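Local atomic coordinates of omega transaminase (Pseudomonas sp., PDB entry 5LHA), a protein that catalyses amino-group transfer between amines and carbonyl compounds, using pyridoxal phosphate as cofactor, here bound as pyridoxamine phosphate. Residues L186-D198 with L205-I217. Residues are numbered along the deposited sequence; the frame is centred on the assembly and turned at random.
Sequences LLDTPWLYRNPWD and LTAHCIRQLEEQI
Trp197 and His208 stack face to face where the loop after strand 184-187 packs against helix 202-220, beside a second subunit. The strand is outermost within this chain in the mixed sheet that also holds strands 149-153 and 225-230. The five-membered ring of Trp197 and the His208 imidazole lie 4.0 Å apart between centroids, with planes 7° apart. His208 CB sits over the same indole, 3.7 Å from the centroid of its six-membered ring, a CH-pi contact. Were Trp197 an alanine, the imidazole would probably lose its stacking partner and Pro196 O of the second subunit the indole N-H.

Gln212 grips Asp188 with both ends of its amide. Its OE1 accepts from Asp188 N at 2.8 Å, in the carbonyl plane. Its NE2 gives an almost straight bond (177°) to the anti lone pair of Asp188 OD2, at 2.7 Å. The amide gets there on an extended chain, with CG anti to the backbone N (chi1 179°). Two bonds fix which way round it lies.

Away from the stack, the contact is mostly apolar. Leu205 CD1 presses on Asn195 CG at 3.5 Å, while its CD2 meets the Leu192 side chain. The polar exception is Asn195 ND2: its hydrogen bond to Trp191 O fixes the amide against Leu205. Cys209 SG rests on Pro190 CB, 3.8 Å away. Leu187 and Leu213 touch through their CD1 atoms, and both pack on Leu151 of strand 149-153.

This is the first half of a beta-alpha-beta crossover passing over strand 149-153, in the large domain of fold type I PLP enzymes.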
loop_
_atom_site.group_PDB
_atom_site.type_symbol
_atom_site.label_atom_id
_atom_site.label_comp_id
_atom_site.label_asym_id
_atom_site.label_seq_id
_atom_site.Cartn_x
_atom_site.Cartn_y
_atom_site.Cartn_z
ATOM N N LEU A 186 -8.939 6.813 10.574
ATOM C CA LEU A 186 -9.317 8.001 11.326
ATOM C C LEU A 186 -10.559 7.760 12.172
ATOM O O LEU A 186 -11.496 7.073 11.756
ATOM C CB LEU A 186 -9.568 9.192 10.398
ATOM C CG LEU A 186 -8.333 9.937 9.914
ATOM C CD1 LEU A 186 -8.754 11.163 9.125
ATOM C CD2 LEU A 186 -7.480 10.325 11.078
ATOM N N LEU A 187 -10.558 8.353 13.359
ATOM C CA LEU A 187 -11.696 8.373 14.259
ATOM C C LEU A 187 -12.173 9.814 14.380
ATOM O O LEU A 187 -11.402 10.749 14.177
ATOM C CB LEU A 187 -11.302 7.819 15.632
ATOM C CG LEU A 187 -10.599 6.464 15.579
ATOM C CD1 LEU A 187 -9.846 6.185 16.853
ATOM C CD2 LEU A 187 -11.627 5.372 15.329
ATOM N N ASP A 188 -13.450 9.995 14.696
ATOM C CA ASP A 188 -13.956 11.344 14.893
ATOM C C ASP A 188 -13.367 11.950 16.159
ATOM O O ASP A 188 -12.982 11.245 17.093
ATOM C CB ASP A 188 -15.488 11.354 14.959
ATOM C CG ASP A 188 -16.131 11.339 13.583
ATOM O OD1 ASP A 188 -15.945 12.321 12.830
ATOM O OD2 ASP A 188 -16.833 10.360 13.250
ATOM N N THR A 189 -13.259 13.225 16.163
ATOM C CA THR A 189 -12.685 13.788 17.377
ATOM C C THR A 189 -13.788 14.288 18.306
ATOM O O THR A 189 -14.832 14.756 17.835
ATOM C CB THR A 189 -11.727 14.935 17.048
ATOM O OG1 THR A 189 -11.251 15.528 18.260
ATOM C CG2 THR A 189 -12.417 16.003 16.202
ATOM N N PRO A 190 -13.621 14.181 19.629
ATOM C CA PRO A 190 -14.658 14.685 20.542
ATOM C C PRO A 190 -14.674 16.208 20.609
ATOM O O PRO A 190 -14.189 16.824 21.568
ATOM C CB PRO A 190 -14.287 14.035 21.878
ATOM C CG PRO A 190 -12.828 13.824 21.783
ATOM C CD PRO A 190 -12.546 13.481 20.353
ATOM N N TRP A 191 -15.237 16.809 19.557
ATOM C CA TRP A 191 -15.246 18.248 19.311
ATOM C C TRP A 191 -16.670 18.746 19.521
ATOM O O TRP A 191 -17.574 18.390 18.757
ATOM C CB TRP A 191 -14.762 18.544 17.893
ATOM C CG TRP A 191 -14.539 20.005 17.551
ATOM C CD1 TRP A 191 -14.521 21.068 18.412
ATOM C CD2 TRP A 191 -14.304 20.546 16.246
ATOM N NE1 TRP A 191 -14.286 22.236 17.722
ATOM C CE2 TRP A 191 -14.151 21.943 16.391
ATOM C CE3 TRP A 191 -14.210 19.986 14.968
ATOM C CZ2 TRP A 191 -13.909 22.785 15.305
ATOM C CZ3 TRP A 191 -13.970 20.822 13.891
ATOM C CH2 TRP A 191 -13.818 22.208 14.067
ATOM N N LEU A 192 -16.880 19.527 20.580
ATOM C CA LEU A 192 -18.236 19.945 20.928
ATOM C C LEU A 192 -18.814 20.909 19.893
ATOM O O LEU A 192 -20.010 20.847 19.576
ATOM C CB LEU A 192 -18.232 20.603 22.308
ATOM C CG LEU A 192 -18.049 19.728 23.544
ATOM C CD1 LEU A 192 -17.296 20.512 24.615
ATOM C CD2 LEU A 192 -19.405 19.286 24.050
ATOM N N TYR A 193 -17.975 21.777 19.324
ATOM C CA TYR A 193 -18.483 22.793 18.410
ATOM C C TYR A 193 -18.948 22.180 17.087
ATOM O O TYR A 193 -19.948 22.627 16.515
ATOM C CB TYR A 193 -17.423 23.878 18.187
ATOM C CG TYR A 193 -18.010 25.169 17.662
ATOM C CD1 TYR A 193 -18.934 25.892 18.418
ATOM C CD2 TYR A 193 -17.679 25.648 16.400
ATOM C CE1 TYR A 193 -19.493 27.066 17.936
ATOM C CE2 TYR A 193 -18.231 26.826 15.913
ATOM C CZ TYR A 193 -19.139 27.528 16.683
ATOM O OH TYR A 193 -19.698 28.692 16.197
ATOM N N ARG A 194 -18.236 21.168 16.576
ATOM C CA ARG A 194 -18.592 20.504 15.317
ATOM C C ARG A 194 -18.358 19.008 15.466
ATOM O O ARG A 194 -17.206 18.583 15.603
ATOM C CB ARG A 194 -17.772 21.039 14.139
ATOM C CG ARG A 194 -17.993 22.497 13.777
ATOM C CD ARG A 194 -17.305 22.831 12.459
ATOM N NE ARG A 194 -17.413 24.249 12.120
ATOM C CZ ARG A 194 -16.618 25.204 12.595
ATOM N NH1 ARG A 194 -15.631 24.910 13.438
ATOM N NH2 ARG A 194 -16.810 26.462 12.218
ATOM N N ASN A 195 -19.423 18.206 15.411
ATOM C CA ASN A 195 -19.293 16.754 15.475
ATOM C C ASN A 195 -20.482 16.123 14.764
ATOM O O ASN A 195 -21.519 16.769 14.593
ATOM C CB ASN A 195 -19.168 16.253 16.927
ATOM C CG ASN A 195 -20.347 16.638 17.802
ATOM O OD1 ASN A 195 -21.376 15.966 17.811
ATOM N ND2 ASN A 195 -20.195 17.725 18.552
ATOM N N PRO A 196 -20.347 14.870 14.312
ATOM C CA PRO A 196 -21.434 14.227 13.544
ATOM C C PRO A 196 -22.779 14.118 14.254
ATOM O O PRO A 196 -23.794 13.923 13.576
ATOM C CB PRO A 196 -20.871 12.826 13.258
ATOM C CG PRO A 196 -19.414 12.999 13.280
ATOM C CD PRO A 196 -19.104 14.082 14.271
ATOM N N TRP A 197 -22.829 14.198 15.579
ATOM C CA TRP A 197 -24.076 14.038 16.313
ATOM C C TRP A 197 -24.709 15.361 16.705
ATOM O O TRP A 197 -25.747 15.355 17.375
ATOM C CB TRP A 197 -23.840 13.182 17.561
ATOM C CG TRP A 197 -23.210 11.874 17.208
ATOM C CD1 TRP A 197 -23.851 10.716 16.873
ATOM C CD2 TRP A 197 -21.808 11.606 17.089
ATOM N NE1 TRP A 197 -22.933 9.737 16.577
ATOM C CE2 TRP A 197 -21.671 10.257 16.706
ATOM C CE3 TRP A 197 -20.655 12.373 17.284
ATOM C CZ2 TRP A 197 -20.427 9.657 16.515
ATOM C CZ3 TRP A 197 -19.420 11.775 17.095
ATOM C CH2 TRP A 197 -19.317 10.432 16.713
ATOM N N ASP A 198 -24.115 16.484 16.300
ATOM C CA ASP A 198 -24.460 17.815 16.796
ATOM C C ASP A 198 -24.651 17.805 18.310
ATOM O O ASP A 198 -25.547 18.475 18.837
ATOM C CB ASP A 198 -25.726 18.316 16.099
ATOM C CG ASP A 198 -25.588 18.314 14.595
ATOM O OD1 ASP A 198 -24.435 18.336 14.111
ATOM O OD2 ASP A 198 -26.624 18.267 13.897
ATOM N N LEU A 205 -20.911 13.108 24.292
ATOM C CA LEU A 205 -20.006 13.171 23.143
ATOM C C LEU A 205 -18.844 12.195 23.293
ATOM O O LEU A 205 -18.414 11.576 22.313
ATOM C CB LEU A 205 -19.491 14.601 22.953
ATOM C CG LEU A 205 -18.595 14.886 21.744
ATOM C CD1 LEU A 205 -19.288 14.561 20.421
ATOM C CD2 LEU A 205 -18.166 16.329 21.764
ATOM N N THR A 206 -18.276 12.099 24.494
ATOM C CA THR A 206 -17.257 11.088 24.748
ATOM C C THR A 206 -17.783 9.690 24.463
ATOM O O THR A 206 -17.094 8.876 23.836
ATOM C CB THR A 206 -16.775 11.184 26.193
ATOM O OG1 THR A 206 -16.095 12.427 26.387
ATOM C CG2 THR A 206 -15.839 10.026 26.538
ATOM N N ALA A 207 -19.014 9.404 24.908
ATOM C CA ALA A 207 -19.591 8.072 24.745
ATOM C C ALA A 207 -19.792 7.716 23.274
ATOM O O ALA A 207 -19.529 6.579 22.862
ATOM C CB ALA A 207 -20.913 7.986 25.509
ATOM N N HIS A 208 -20.279 8.669 22.474
ATOM C CA HIS A 208 -20.397 8.458 21.034
ATOM C C HIS A 208 -19.040 8.103 20.430
ATOM O O HIS A 208 -18.928 7.180 19.612
ATOM C CB HIS A 208 -20.971 9.709 20.365
ATOM C CG HIS A 208 -22.442 9.894 20.578
ATOM N ND1 HIS A 208 -23.372 8.926 20.271
ATOM C CD2 HIS A 208 -23.139 10.947 21.069
ATOM C CE1 HIS A 208 -24.581 9.374 20.565
ATOM N NE2 HIS A 208 -24.467 10.597 21.055
ATOM N N CYS A 209 -17.993 8.837 20.824
ATOM C CA CYS A 209 -16.687 8.654 20.203
ATOM C C CYS A 209 -16.087 7.306 20.587
ATOM O O CYS A 209 -15.574 6.578 19.726
ATOM C CB CYS A 209 -15.757 9.796 20.620
ATOM S SG CYS A 209 -16.213 11.420 19.955
ATOM N N ILE A 210 -16.183 6.939 21.870
ATOM C CA ILE A 210 -15.648 5.661 22.341
ATOM C C ILE A 210 -16.373 4.489 21.692
ATOM O O ILE A 210 -15.746 3.505 21.279
ATOM C CB ILE A 210 -15.729 5.602 23.875
ATOM C CG1 ILE A 210 -14.771 6.627 24.462
ATOM C CG2 ILE A 210 -15.379 4.223 24.384
ATOM C CD1 ILE A 210 -13.346 6.350 24.075
ATOM N N ARG A 211 -17.701 4.569 21.594
ATOM C CA ARG A 211 -18.445 3.515 20.915
ATOM C C ARG A 211 -17.993 3.370 19.464
ATOM O O ARG A 211 -17.829 2.248 18.967
ATOM C CB ARG A 211 -19.945 3.790 21.000
ATOM C CG ARG A 211 -20.769 2.934 20.073
ATOM C CD ARG A 211 -22.250 3.216 20.236
ATOM N NE ARG A 211 -22.998 2.897 19.022
ATOM C CZ ARG A 211 -24.308 3.052 18.892
ATOM N NH1 ARG A 211 -25.026 3.521 19.905
ATOM N NH2 ARG A 211 -24.903 2.738 17.746
ATOM N N GLN A 212 -17.771 4.495 18.777
ATOM C CA GLN A 212 -17.213 4.447 17.430
ATOM C C GLN A 212 -15.845 3.773 17.430
ATOM O O GLN A 212 -15.508 3.031 16.501
ATOM C CB GLN A 212 -17.103 5.861 16.850
ATOM C CG GLN A 212 -16.509 5.930 15.443
ATOM C CD GLN A 212 -16.270 7.361 14.969
ATOM O OE1 GLN A 212 -15.257 7.978 15.297
ATOM N NE2 GLN A 212 -17.202 7.888 14.189
ATOM N N LEU A 213 -15.031 4.047 18.450
ATOM C CA LEU A 213 -13.700 3.452 18.521
ATOM C C LEU A 213 -13.764 1.931 18.692
ATOM O O LEU A 213 -13.022 1.189 18.033
ATOM C CB LEU A 213 -12.903 4.118 19.646
ATOM C CG LEU A 213 -11.578 3.496 20.078
ATOM C CD1 LEU A 213 -10.586 3.494 18.946
ATOM C CD2 LEU A 213 -11.030 4.278 21.258
ATOM N N GLU A 214 -14.639 1.443 19.579
ATOM C CA GLU A 214 -14.786 -0.003 19.739
ATOM C C GLU A 214 -15.246 -0.664 18.450
ATOM O O GLU A 214 -14.781 -1.756 18.100
ATOM C CB GLU A 214 -15.772 -0.334 20.854
ATOM C CG GLU A 214 -15.290 0.029 22.215
ATOM C CD GLU A 214 -16.363 -0.102 23.269
ATOM O OE1 GLU A 214 -17.564 -0.182 22.928
ATOM O OE2 GLU A 214 -15.996 -0.114 24.458
ATOM N N GLU A 215 -16.186 -0.030 17.748
ATOM C CA GLU A 215 -16.700 -0.613 16.518
ATOM C C GLU A 215 -15.605 -0.712 15.466
ATOM O O GLU A 215 -15.478 -1.737 14.786
ATOM C CB GLU A 215 -17.881 0.215 16.013
ATOM C CG GLU A 215 -19.134 0.043 16.868
ATOM C CD GLU A 215 -20.159 1.136 16.648
ATOM O OE1 GLU A 215 -19.857 2.089 15.899
ATOM O OE2 GLU A 215 -21.265 1.045 17.226
ATOM N N GLN A 216 -14.775 0.328 15.352
ATOM C CA GLN A 216 -13.677 0.304 14.391
ATOM C C GLN A 216 -12.660 -0.773 14.740
ATOM O O GLN A 216 -12.110 -1.430 13.848
ATOM C CB GLN A 216 -13.003 1.676 14.327
ATOM C CG GLN A 216 -13.849 2.751 13.668
ATOM C CD GLN A 216 -14.607 2.240 12.456
ATOM O OE1 GLN A 216 -15.837 2.178 12.461
ATOM N NE2 GLN A 216 -13.878 1.863 11.415
ATOM N N ILE A 217 -12.367 -0.936 16.032
ATOM C CA ILE A 217 -11.416 -1.955 16.476
ATOM C C ILE A 217 -11.925 -3.347 16.127
ATOM O O ILE A 217 -11.167 -4.205 15.656
ATOM C CB ILE A 217 -11.147 -1.824 17.988
ATOM C CG1 ILE A 217 -10.421 -0.511 18.294
ATOM C CG2 ILE A 217 -10.363 -3.030 18.515
ATOM C CD1 ILE A 217 -10.227 -0.253 19.772
#